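Local coordinates for protein serpin B3 (Homo sapiens, PDB 4ZK3) that probably inhibits proteases as a member of the serpin family and is linked to Pso p27, a compact form that builds large aggregates in psoriasis, at residues M40-A45 against Q52-L57; K111-L116 against N171-L176; E197-F200 against T206-S209; A222-V227 against M267-L272. All blocks are in the same frame, centred on the assembly; numbering follows the deposited sequence.

Contact 1 (M40-A45 against Q52-L57); sequences MVLLGA and QIKKVL
Apolar contact between Leu42 and Ile53 carries this pairing. Leu42 slides past Ile53 in the reverse direction, with its CB 3.9 Å from Ile53 CG2. Farther out, Leu42 CD1 lies 4.1 Å from Ile53 CB. The longer branch of Ile53 turns to Val41 and Ala45. Ile53 CD1 comes within 3.9 Å of Val41 CG1, and the two side chains cross at about a right angle. Ala45 CB approaches the same methyl, at 4.2 Å from Ile53 CD1. Val41 places CG1 opposite its backbone N (chi1 176°), which directs this methyl to Ile53.

These residues join two successive helices of the serpin fold, 31-42 and 47-57, usually called B and C, across a short link. A type I beta turn from Leu42 to Ala45 opens the link, with Ala45 N bonded to Leu42 O at 2.8 Å. It brings Ala45 round to face Ile53. Leu42 and Ala45 both touch Ala50 as well.

The aliphatic part of Lys54 closes one border. Its CG lies only 3.5 Å from Leu42 CD2, a tight carbon pair. No hydrogen bond crosses between the segments. The side chain of Gln52 bonds outside the pair: its OE1 accepts the backbone N-H groups of Val305 and Asp306.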
loop_
_atom_site.group_PDB
_atom_site.type_symbol
_atom_site.label_atom_id
_atom_site.label_comp_id
_atom_site.label_asym_id
_atom_site.label_seq_id
_atom_site.Cartn_x
_atom_site.Cartn_y
_atom_site.Cartn_z
ATOM N N MET A 40 -4.685 8.791 -11.239
ATOM C CA MET A 40 -4.258 10.028 -11.878
ATOM C C MET A 40 -3.806 9.843 -13.327
ATOM O O MET A 40 -4.076 10.728 -14.183
ATOM C CB MET A 40 -3.133 10.677 -11.093
ATOM C CG MET A 40 -3.520 11.274 -9.751
ATOM S SD MET A 40 -2.140 12.250 -9.054
ATOM C CE MET A 40 -1.089 10.928 -8.479
ATOM N N VAL A 41 -3.179 8.711 -13.622
ATOM C CA VAL A 41 -2.861 8.343 -15.023
ATOM C C VAL A 41 -4.144 8.098 -15.861
ATOM O O VAL A 41 -4.306 8.628 -16.952
ATOM C CB VAL A 41 -2.011 7.083 -15.078
ATOM C CG1 VAL A 41 -1.778 6.681 -16.544
ATOM C CG2 VAL A 41 -0.675 7.241 -14.326
ATOM N N LEU A 42 -5.092 7.344 -15.303
ATOM C CA LEU A 42 -6.359 7.033 -15.995
ATOM C C LEU A 42 -7.116 8.267 -16.447
ATOM O O LEU A 42 -7.572 8.336 -17.570
ATOM C CB LEU A 42 -7.267 6.239 -15.046
ATOM C CG LEU A 42 -8.619 5.706 -15.552
ATOM C CD1 LEU A 42 -8.477 5.066 -16.916
ATOM C CD2 LEU A 42 -9.200 4.716 -14.549
ATOM N N LEU A 43 -7.272 9.237 -15.550
ATOM C CA LEU A 43 -7.857 10.523 -15.885
ATOM C C LEU A 43 -7.299 11.153 -17.171
ATOM O O LEU A 43 -7.974 11.939 -17.816
ATOM C CB LEU A 43 -7.631 11.469 -14.697
ATOM C CG LEU A 43 -8.677 12.419 -14.178
ATOM C CD1 LEU A 43 -10.107 11.995 -14.448
ATOM C CD2 LEU A 43 -8.410 12.662 -12.678
ATOM N N GLY A 44 -6.068 10.871 -17.560
ATOM C CA GLY A 44 -5.575 11.427 -18.811
ATOM C C GLY A 44 -5.494 10.428 -19.965
ATOM O O GLY A 44 -5.028 10.783 -21.060
ATOM N N ALA A 45 -5.916 9.179 -19.727
ATOM C CA ALA A 45 -5.817 8.105 -20.723
ATOM C C ALA A 45 -7.090 8.080 -21.609
ATOM O O ALA A 45 -8.140 8.585 -21.206
ATOM C CB ALA A 45 -5.639 6.746 -20.037
ATOM N N GLN A 52 -7.532 -0.762 -20.310
ATOM C CA GLN A 52 -6.597 -1.660 -19.621
ATOM C C GLN A 52 -6.320 -1.226 -18.131
ATOM O O GLN A 52 -6.148 -2.052 -17.225
ATOM C CB GLN A 52 -5.286 -1.660 -20.411
ATOM C CG GLN A 52 -5.418 -2.439 -21.713
ATOM C CD GLN A 52 -4.205 -2.378 -22.603
ATOM O OE1 GLN A 52 -3.179 -1.760 -22.290
ATOM N NE2 GLN A 52 -4.319 -3.027 -23.756
ATOM N N ILE A 53 -6.284 0.075 -17.893
ATOM C CA ILE A 53 -5.982 0.575 -16.540
ATOM C C ILE A 53 -7.153 0.270 -15.668
ATOM O O ILE A 53 -6.981 -0.285 -14.583
ATOM C CB ILE A 53 -5.659 2.096 -16.518
ATOM C CG1 ILE A 53 -4.325 2.308 -17.179
ATOM C CG2 ILE A 53 -5.601 2.670 -15.081
ATOM C CD1 ILE A 53 -4.097 3.733 -17.571
ATOM N N LYS A 54 -8.344 0.600 -16.163
ATOM C CA LYS A 54 -9.556 0.350 -15.410
ATOM C C LYS A 54 -9.658 -1.104 -15.029
ATOM O O LYS A 54 -10.046 -1.415 -13.891
ATOM C CB LYS A 54 -10.819 0.790 -16.157
ATOM C CG LYS A 54 -11.241 2.215 -15.859
ATOM C CD LYS A 54 -12.603 2.598 -16.429
ATOM C CE LYS A 54 -12.505 2.688 -17.943
ATOM N NZ LYS A 54 -12.943 4.005 -18.509
ATOM N N LYS A 55 -9.315 -1.999 -15.958
ATOM C CA LYS A 55 -9.439 -3.422 -15.674
ATOM C C LYS A 55 -8.436 -3.895 -14.596
ATOM O O LYS A 55 -8.761 -4.658 -13.728
ATOM C CB LYS A 55 -9.208 -4.239 -16.945
ATOM C CG LYS A 55 -9.140 -5.717 -16.611
ATOM C CD LYS A 55 -9.238 -6.633 -17.818
ATOM C CE LYS A 55 -9.792 -7.986 -17.368
ATOM N NZ LYS A 55 -8.958 -9.082 -17.919
ATOM N N VAL A 56 -7.192 -3.453 -14.703
ATOM C CA VAL A 56 -6.165 -3.759 -13.715
ATOM C C VAL A 56 -6.559 -3.256 -12.341
ATOM O O VAL A 56 -6.387 -3.977 -11.371
ATOM C CB VAL A 56 -4.841 -3.182 -14.188
ATOM C CG1 VAL A 56 -3.810 -3.037 -13.063
ATOM C CG2 VAL A 56 -4.303 -4.055 -15.327
ATOM N N LEU A 57 -7.109 -2.037 -12.247
ATOM C CA LEU A 57 -7.538 -1.459 -10.953
ATOM C C LEU A 57 -8.871 -2.035 -10.413
ATOM O O LEU A 57 -9.246 -1.821 -9.228
ATOM C CB LEU A 57 -7.656 0.036 -11.087
ATOM C CG LEU A 57 -6.315 0.738 -11.355
ATOM C CD1 LEU A 57 -6.574 2.204 -11.619
ATOM C CD2 LEU A 57 -5.381 0.594 -10.193
#

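Contact 2 (K111-L116 against N171-L176); sequences KTYLFL and NTTLVL
The backbone of Thr173 is hydrogen-bonded to both Glu110 and Gly351, while its side chain covers the Tyr113 ring. No hydrogen bond joins the two segments. Thr173 CB stands over the ring centre of Tyr113 in a CH-pi contact, 3.9 Å from the centroid and 4° off the normal. With OG1 between the backbone N and the carbonyl carbon (chi1 57°), both branches of Thr173 lie along that face: CG2 is 3.8 Å from Tyr113 CD1, and OG1 is 4.2 Å from Tyr113 CE2.

Phe115 meets the backbone of Thr173 and the first residue of the strand, Leu174. Its CZ points at Thr173 O, 3.8 Å away and near the ring plane. Its CE1 packs on Leu174 CD1 at 3.9 Å. Tyr113 CD2 also lies over the Phe115 face, 3.6 Å above the plane.

Thr173 and Leu174 both face Gly351 and form a classic beta bulge at the start of strand 174-185. That strand belongs to the main serpin sheet, sheet A, between strands 99-110 and 340-351. Leu323 touches Tyr113 and Thr173, Met317 of helix 315-318 touches Leu174, and Phe115 packs on Leu120 of helix 117-127, whose N-cap is Leu116.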
loop_
_atom_site.group_PDB
_atom_site.type_symbol
_atom_site.label_atom_id
_atom_site.label_comp_id
_atom_site.label_asym_id
_atom_site.label_seq_id
_atom_site.Cartn_x
_atom_site.Cartn_y
_atom_site.Cartn_z
ATOM N N LYS A 111 9.158 22.096 -16.761
ATOM C CA LYS A 111 8.916 23.518 -16.605
ATOM C C LYS A 111 8.366 24.177 -17.888
ATOM O O LYS A 111 7.445 25.016 -17.868
ATOM C CB LYS A 111 10.271 24.159 -16.252
ATOM C CG LYS A 111 10.231 25.374 -15.350
ATOM C CD LYS A 111 11.661 25.814 -14.991
ATOM C CE LYS A 111 12.600 25.673 -16.192
ATOM N NZ LYS A 111 13.740 26.635 -16.201
ATOM N N THR A 112 8.904 23.743 -18.998
ATOM C CA THR A 112 8.483 24.274 -20.273
ATOM C C THR A 112 7.342 23.525 -20.931
ATOM O O THR A 112 6.947 23.866 -22.039
ATOM C CB THR A 112 9.674 24.311 -21.243
ATOM O OG1 THR A 112 10.184 22.985 -21.469
ATOM C CG2 THR A 112 10.772 25.198 -20.677
ATOM N N TYR A 113 6.745 22.578 -20.236
ATOM C CA TYR A 113 5.858 21.652 -20.883
ATOM C C TYR A 113 4.440 21.975 -20.517
ATOM O O TYR A 113 4.166 22.237 -19.374
ATOM C CB TYR A 113 6.219 20.266 -20.447
ATOM C CG TYR A 113 5.577 19.178 -21.266
ATOM C CD1 TYR A 113 6.072 18.844 -22.506
ATOM C CD2 TYR A 113 4.509 18.447 -20.772
ATOM C CE1 TYR A 113 5.484 17.846 -23.272
ATOM C CE2 TYR A 113 3.950 17.444 -21.509
ATOM C CZ TYR A 113 4.428 17.165 -22.763
ATOM O OH TYR A 113 3.842 16.170 -23.475
ATOM N N LEU A 114 3.524 21.961 -21.475
ATOM C CA LEU A 114 2.150 22.399 -21.191
ATOM C C LEU A 114 1.203 21.206 -21.114
ATOM O O LEU A 114 1.147 20.403 -22.059
ATOM C CB LEU A 114 1.634 23.388 -22.245
ATOM C CG LEU A 114 2.399 24.712 -22.338
ATOM C CD1 LEU A 114 2.228 25.371 -23.699
ATOM C CD2 LEU A 114 1.968 25.639 -21.223
ATOM N N PHE A 115 0.444 21.119 -20.011
ATOM C CA PHE A 115 -0.627 20.101 -19.851
ATOM C C PHE A 115 -1.959 20.728 -20.165
ATOM O O PHE A 115 -2.101 21.924 -20.075
ATOM C CB PHE A 115 -0.651 19.498 -18.418
ATOM C CG PHE A 115 0.578 18.727 -18.095
ATOM C CD1 PHE A 115 0.739 17.439 -18.565
ATOM C CD2 PHE A 115 1.617 19.325 -17.404
ATOM C CE1 PHE A 115 1.914 16.732 -18.316
ATOM C CE2 PHE A 115 2.818 18.656 -17.190
ATOM C CZ PHE A 115 2.975 17.346 -17.655
ATOM N N LEU A 116 -2.948 19.913 -20.504
ATOM C CA LEU A 116 -4.295 20.417 -20.744
ATOM C C LEU A 116 -4.863 20.946 -19.475
ATOM O O LEU A 116 -4.732 20.279 -18.427
ATOM C CB LEU A 116 -5.155 19.264 -21.247
ATOM C CG LEU A 116 -5.936 19.383 -22.541
ATOM C CD1 LEU A 116 -5.096 20.007 -23.644
ATOM C CD2 LEU A 116 -6.436 17.992 -22.910
ATOM N N ASN A 171 14.856 13.895 -21.156
ATOM C CA ASN A 171 13.614 13.816 -21.892
ATOM C C ASN A 171 12.303 13.531 -21.012
ATOM O O ASN A 171 11.217 13.419 -21.542
ATOM C CB ASN A 171 13.787 12.797 -22.988
ATOM C CG ASN A 171 14.005 11.433 -22.433
ATOM O OD1 ASN A 171 14.598 11.277 -21.337
ATOM N ND2 ASN A 171 13.497 10.434 -23.136
ATOM N N THR A 172 12.422 13.485 -19.688
ATOM C CA THR A 172 11.263 13.240 -18.792
ATOM C C THR A 172 10.373 14.429 -18.796
ATOM O O THR A 172 10.850 15.539 -18.682
ATOM C CB THR A 172 11.744 12.916 -17.366
ATOM O OG1 THR A 172 12.359 11.632 -17.406
ATOM C CG2 THR A 172 10.589 12.806 -16.369
ATOM N N THR A 173 9.056 14.238 -18.962
ATOM C CA THR A 173 8.173 15.401 -18.873
ATOM C C THR A 173 7.163 15.410 -17.705
ATOM O O THR A 173 6.616 16.467 -17.410
ATOM C CB THR A 173 7.429 15.637 -20.187
ATOM O OG1 THR A 173 6.705 14.451 -20.530
ATOM C CG2 THR A 173 8.433 16.074 -21.268
ATOM N N LEU A 174 6.958 14.251 -17.066
ATOM C CA LEU A 174 5.908 14.028 -16.063
ATOM C C LEU A 174 6.372 12.969 -15.040
ATOM O O LEU A 174 6.797 11.908 -15.412
ATOM C CB LEU A 174 4.654 13.535 -16.806
ATOM C CG LEU A 174 3.571 12.856 -15.968
ATOM C CD1 LEU A 174 2.200 13.479 -16.103
ATOM C CD2 LEU A 174 3.468 11.401 -16.328
ATOM N N VAL A 175 6.309 13.305 -13.757
ATOM C CA VAL A 175 6.321 12.304 -12.675
ATOM C C VAL A 175 5.091 12.577 -11.765
ATOM O O VAL A 175 4.912 13.664 -11.199
ATOM C CB VAL A 175 7.588 12.361 -11.837
ATOM C CG1 VAL A 175 7.555 11.361 -10.669
ATOM C CG2 VAL A 175 8.832 12.141 -12.723
ATOM N N LEU A 176 4.210 11.599 -11.682
ATOM C CA LEU A 176 3.086 11.685 -10.808
ATOM C C LEU A 176 3.468 10.911 -9.567
ATOM O O LEU A 176 4.000 9.805 -9.660
ATOM C CB LEU A 176 1.887 11.063 -11.470
ATOM C CG LEU A 176 1.301 11.856 -12.634
ATOM C CD1 LEU A 176 0.399 11.003 -13.496
ATOM C CD2 LEU A 176 0.476 12.967 -12.085
#

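Contact 3 (E197-F200 against T206-S209); sequences EEKF and TYKS
Glu197 and Ser209 meet within an antiparallel beta hairpin formed by strand 196-201 and the first part of strand 206-224, in serpin sheet C. Glu197 sends an extended side chain out from the strand, across to Ser209. Ser209 OG lies 2.6 Å from Glu197 OE2, a hydrogen bond of doubtful geometry because OG also crowds Glu197 CG.

The side chain of Glu198 starts away from segment 206-209 and touches Met212 and Arg214. Glu198 O receives a CA-H...O contact from Ser209 CA at 3.5 Å, and Ile210 is its backbone hydrogen-bonding partner.

Lys199 forms a non-hydrogen-bonded pair with Ser209, and their side chains diverge. The extended lysine chain lies obliquely across one face of Tyr207. Its CD is 3.8 Å from the ring centroid of Tyr207, a CH-pi contact. Its NZ stands 4.2 Å from the same Tyr207 centroid, 19° off the normal: a cation-pi contact. Tyr207 holds CG between its backbone N and carbonyl carbon (chi1 76°), turning the ring to Lys199.

Phe200 forms a hydrogen-bonded pair with Lys208. Both side chains leave on the same side of the sheet, where the Phe200 ring meets Phe387 edge-to-face and Lys208 NZ bonds to Pro390 O. Phe200 N binds Lys208 O and Lys208 N binds Phe200 O, both at 2.8 Å. Phe200 O also takes a CA-H...O contact from Tyr207 CA at 3.3 Å.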
loop_
_atom_site.group_PDB
_atom_site.type_symbol
_atom_site.label_atom_id
_atom_site.label_comp_id
_atom_site.label_asym_id
_atom_site.label_seq_id
_atom_site.Cartn_x
_atom_site.Cartn_y
_atom_site.Cartn_z
ATOM N N GLU A 197 13.490 -11.721 24.411
ATOM C CA GLU A 197 14.081 -12.360 23.226
ATOM C C GLU A 197 13.488 -13.748 23.060
ATOM O O GLU A 197 13.425 -14.482 24.019
ATOM C CB GLU A 197 15.586 -12.489 23.361
ATOM C CG GLU A 197 16.257 -12.840 22.059
ATOM C CD GLU A 197 17.699 -13.291 22.242
ATOM O OE1 GLU A 197 18.052 -13.877 23.297
ATOM O OE2 GLU A 197 18.502 -13.066 21.314
ATOM N N GLU A 198 13.041 -14.112 21.860
ATOM C CA GLU A 198 12.562 -15.471 21.612
ATOM C C GLU A 198 12.981 -15.834 20.251
ATOM O O GLU A 198 13.542 -15.021 19.499
ATOM C CB GLU A 198 11.034 -15.612 21.652
ATOM C CG GLU A 198 10.405 -15.047 22.892
ATOM C CD GLU A 198 8.925 -15.348 22.961
ATOM O OE1 GLU A 198 8.339 -15.850 21.958
ATOM O OE2 GLU A 198 8.349 -15.104 24.033
ATOM N N LYS A 199 12.720 -17.088 19.924
ATOM C CA LYS A 199 12.980 -17.548 18.592
ATOM C C LYS A 199 11.797 -17.211 17.694
ATOM O O LYS A 199 10.687 -17.238 18.130
ATOM C CB LYS A 199 13.205 -19.051 18.636
ATOM C CG LYS A 199 14.338 -19.387 19.586
ATOM C CD LYS A 199 14.664 -20.863 19.577
ATOM C CE LYS A 199 15.633 -21.163 20.716
ATOM N NZ LYS A 199 16.271 -22.472 20.458
ATOM N N PHE A 200 12.086 -16.885 16.453
ATOM C CA PHE A 200 11.114 -16.786 15.398
ATOM C C PHE A 200 11.529 -17.809 14.401
ATOM O O PHE A 200 12.691 -17.834 14.035
ATOM C CB PHE A 200 11.160 -15.414 14.691
ATOM C CG PHE A 200 10.076 -15.222 13.666
ATOM C CD1 PHE A 200 10.272 -15.606 12.379
ATOM C CD2 PHE A 200 8.859 -14.652 14.015
ATOM C CE1 PHE A 200 9.305 -15.414 11.426
ATOM C CE2 PHE A 200 7.887 -14.448 13.070
ATOM C CZ PHE A 200 8.096 -14.843 11.774
ATOM N N THR A 206 14.455 -24.124 11.617
ATOM C CA THR A 206 15.424 -23.018 11.676
ATOM C C THR A 206 14.820 -21.909 12.462
ATOM O O THR A 206 13.596 -21.772 12.489
ATOM C CB THR A 206 15.711 -22.488 10.276
ATOM O OG1 THR A 206 14.549 -21.784 9.799
ATOM C CG2 THR A 206 16.014 -23.666 9.306
ATOM N N TYR A 207 15.649 -21.077 13.061
ATOM C CA TYR A 207 15.172 -19.935 13.849
ATOM C C TYR A 207 16.078 -18.712 13.665
ATOM O O TYR A 207 17.238 -18.841 13.246
ATOM C CB TYR A 207 15.010 -20.278 15.345
ATOM C CG TYR A 207 16.256 -20.360 16.172
ATOM C CD1 TYR A 207 16.998 -21.553 16.244
ATOM C CD2 TYR A 207 16.683 -19.284 16.929
ATOM C CE1 TYR A 207 18.169 -21.642 17.016
ATOM C CE2 TYR A 207 17.848 -19.348 17.702
ATOM C CZ TYR A 207 18.577 -20.528 17.752
ATOM O OH TYR A 207 19.700 -20.608 18.554
ATOM N N LYS A 208 15.508 -17.549 13.985
ATOM C CA LYS A 208 16.219 -16.285 14.160
ATOM C C LYS A 208 15.742 -15.671 15.459
ATOM O O LYS A 208 14.572 -15.751 15.785
ATOM C CB LYS A 208 15.848 -15.303 13.045
ATOM C CG LYS A 208 16.539 -15.492 11.719
ATOM C CD LYS A 208 17.473 -14.322 11.470
ATOM C CE LYS A 208 17.643 -14.073 9.999
ATOM N NZ LYS A 208 18.041 -12.658 9.786
ATOM N N SER A 209 16.621 -15.003 16.178
ATOM C CA SER A 209 16.224 -14.295 17.365
ATOM C C SER A 209 15.400 -13.026 17.037
ATOM O O SER A 209 15.518 -12.454 15.947
ATOM C CB SER A 209 17.438 -13.888 18.147
ATOM O OG SER A 209 17.002 -13.119 19.246
#

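Contact 4 (A222-V227 against M267-L272); sequences ASLEDV and MEWTSL
The end of strand 206-224 and the turn after it, part of serpin sheet B, pack against Trp269, the last residue of helix 263-269. Leu224 and Val227 supply most of the apolar surface. Leu224 CD1 sits 3.5 Å above the plane of the Trp269 ring, displaced toward the rim. Its nearest ring atom is Trp269 CE3, at 3.7 Å from Leu224 CD1. The other methyl, Leu224 CD2, makes an off-centre CH-pi contact with the five-membered ring of Trp269, 4.3 Å from its centroid and 28° off the normal.

Val227 reaches the far end of the indole and comes from the opposite direction. Both of its methyls touch the same corner: Trp269 CH2 is 3.7 Å from Val227 CG1 and 3.9 Å from Val227 CG2. Asp226 OD1 lies 4.2 Å from Trp269 CZ2, but its placement is doubtful. Trp269 keeps CG opposite its carbonyl carbon (chi1 -63°), sending the ring out toward the turn.

No hydrogen bond crosses between the segments. After Trp269 the chain leaves the helix at Thr270. Glu268 O accepts Ser271 OG at 3.2 Å and also bonds Asn274 ND2.

Leu224 packs on Val231 of strand 229-235. Val227 touches Leu257 and Lys260 of helix 254-260, and Asp226 O bonds Lys256 NZ there. Trp269 rests on Leu261, in the short link between helix 254-260 and its own helix.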
loop_
_atom_site.group_PDB
_atom_site.type_symbol
_atom_site.label_atom_id
_atom_site.label_comp_id
_atom_site.label_asym_id
_atom_site.label_seq_id
_atom_site.Cartn_x
_atom_site.Cartn_y
_atom_site.Cartn_z
ATOM N N ALA A 222 -11.073 -14.780 15.639
ATOM C CA ALA A 222 -11.745 -15.844 14.940
ATOM C C ALA A 222 -10.766 -16.951 14.601
ATOM O O ALA A 222 -9.596 -16.710 14.238
ATOM C CB ALA A 222 -12.410 -15.334 13.693
ATOM N N SER A 223 -11.245 -18.176 14.747
ATOM C CA SER A 223 -10.533 -19.328 14.293
ATOM C C SER A 223 -11.069 -19.741 12.946
ATOM O O SER A 223 -12.243 -19.991 12.823
ATOM C CB SER A 223 -10.732 -20.482 15.253
ATOM O OG SER A 223 -10.404 -21.660 14.530
ATOM N N LEU A 224 -10.216 -19.843 11.939
ATOM C CA LEU A 224 -10.623 -20.221 10.593
ATOM C C LEU A 224 -10.202 -21.659 10.389
ATOM O O LEU A 224 -9.232 -21.975 9.679
ATOM C CB LEU A 224 -9.971 -19.318 9.578
ATOM C CG LEU A 224 -9.940 -17.817 9.885
ATOM C CD1 LEU A 224 -9.105 -17.186 8.785
ATOM C CD2 LEU A 224 -11.327 -17.178 9.957
ATOM N N GLU A 225 -10.886 -22.546 11.097
ATOM C CA GLU A 225 -10.605 -23.960 10.926
ATOM C C GLU A 225 -11.173 -24.292 9.568
ATOM O O GLU A 225 -12.377 -24.210 9.374
ATOM C CB GLU A 225 -11.212 -24.839 12.041
ATOM C CG GLU A 225 -11.098 -26.366 11.816
ATOM C CD GLU A 225 -9.965 -26.842 10.865
ATOM O OE1 GLU A 225 -8.975 -26.106 10.582
ATOM O OE2 GLU A 225 -10.067 -27.997 10.379
ATOM N N ASP A 226 -10.301 -24.658 8.648
ATOM C CA ASP A 226 -10.636 -24.776 7.238
ATOM C C ASP A 226 -9.427 -24.383 6.380
ATOM O O ASP A 226 -9.057 -25.125 5.464
ATOM C CB ASP A 226 -11.909 -23.986 6.821
ATOM C CG ASP A 226 -11.802 -22.467 7.060
ATOM O OD1 ASP A 226 -10.777 -21.889 6.666
ATOM O OD2 ASP A 226 -12.746 -21.828 7.593
ATOM N N VAL A 227 -8.826 -23.221 6.668
ATOM C CA VAL A 227 -7.473 -22.888 6.156
ATOM C C VAL A 227 -6.423 -23.116 7.230
ATOM O O VAL A 227 -5.240 -22.868 6.980
ATOM C CB VAL A 227 -7.340 -21.452 5.603
ATOM C CG1 VAL A 227 -7.963 -21.384 4.225
ATOM C CG2 VAL A 227 -7.939 -20.421 6.541
ATOM N N MET A 267 -12.807 -10.573 3.133
ATOM C CA MET A 267 -13.924 -9.764 3.585
ATOM C C MET A 267 -14.807 -10.532 4.525
ATOM O O MET A 267 -15.285 -9.988 5.501
ATOM C CB MET A 267 -14.704 -9.188 2.404
ATOM C CG MET A 267 -13.848 -8.185 1.625
ATOM S SD MET A 267 -14.665 -7.393 0.234
ATOM C CE MET A 267 -13.292 -7.018 -0.875
ATOM N N GLU A 268 -14.955 -11.820 4.282
ATOM C CA GLU A 268 -15.788 -12.630 5.150
ATOM C C GLU A 268 -15.125 -12.814 6.515
ATOM O O GLU A 268 -15.678 -12.459 7.559
ATOM C CB GLU A 268 -16.017 -13.975 4.483
ATOM C CG GLU A 268 -17.268 -14.681 4.956
ATOM C CD GLU A 268 -17.258 -16.144 4.601
ATOM O OE1 GLU A 268 -16.901 -16.457 3.438
ATOM O OE2 GLU A 268 -17.579 -16.971 5.495
ATOM N N TRP A 269 -13.905 -13.341 6.474
ATOM C CA TRP A 269 -13.178 -13.788 7.645
ATOM C C TRP A 269 -12.785 -12.675 8.619
ATOM O O TRP A 269 -12.607 -12.933 9.827
ATOM C CB TRP A 269 -11.895 -14.511 7.215
ATOM C CG TRP A 269 -12.149 -15.779 6.422
ATOM C CD1 TRP A 269 -13.313 -16.501 6.389
ATOM C CD2 TRP A 269 -11.225 -16.482 5.600
ATOM N NE1 TRP A 269 -13.169 -17.590 5.574
ATOM C CE2 TRP A 269 -11.893 -17.617 5.089
ATOM C CE3 TRP A 269 -9.891 -16.273 5.242
ATOM C CZ2 TRP A 269 -11.269 -18.542 4.253
ATOM C CZ3 TRP A 269 -9.276 -17.181 4.386
ATOM C CH2 TRP A 269 -9.959 -18.307 3.914
ATOM N N THR A 270 -12.593 -11.461 8.088
ATOM C CA THR A 270 -11.990 -10.390 8.872
ATOM C C THR A 270 -13.004 -9.321 9.181
ATOM O O THR A 270 -12.632 -8.243 9.626
ATOM C CB THR A 270 -10.780 -9.736 8.185
ATOM O OG1 THR A 270 -11.242 -8.948 7.077
ATOM C CG2 THR A 270 -9.759 -10.787 7.734
ATOM N N SER A 271 -14.290 -9.590 8.994
ATOM C CA SER A 271 -15.249 -8.600 9.422
ATOM C C SER A 271 -15.570 -8.836 10.908
ATOM O O SER A 271 -15.596 -9.981 11.381
ATOM C CB SER A 271 -16.541 -8.674 8.610
ATOM O OG SER A 271 -17.112 -9.934 8.866
ATOM N N LEU A 272 -15.846 -7.745 11.614
ATOM C CA LEU A 272 -16.413 -7.755 12.974
ATOM C C LEU A 272 -17.588 -8.725 13.120
ATOM O O LEU A 272 -17.611 -9.565 14.009
ATOM C CB LEU A 272 -16.873 -6.326 13.343
ATOM C CG LEU A 272 -15.896 -5.490 14.177
ATOM C CD1 LEU A 272 -14.451 -5.890 13.943
ATOM C CD2 LEU A 272 -16.109 -3.984 13.976
#

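The contacts follow one another along the chain, each closing before the next opens. Contacts 1 and 2 are neighbours, with centres 19 Å apart. They touch where Val41 CG2 meets Leu176 CD1 at 4.0 Å, which seats helix 31-42 on strand 174-185. Contacts 3 and 4 share strand 206-224, one near each end, with centres 28 Å apart. Contacts 1 and 2 lie on the other side of the chain's centre from contact 3; the centres of contacts 2 and 3 are about 50 Å apart. Strand 340-351, paired between strands 174-185 and 325-336, is consistent with the relaxed serpin form, its reactive loop inserted in the sheet.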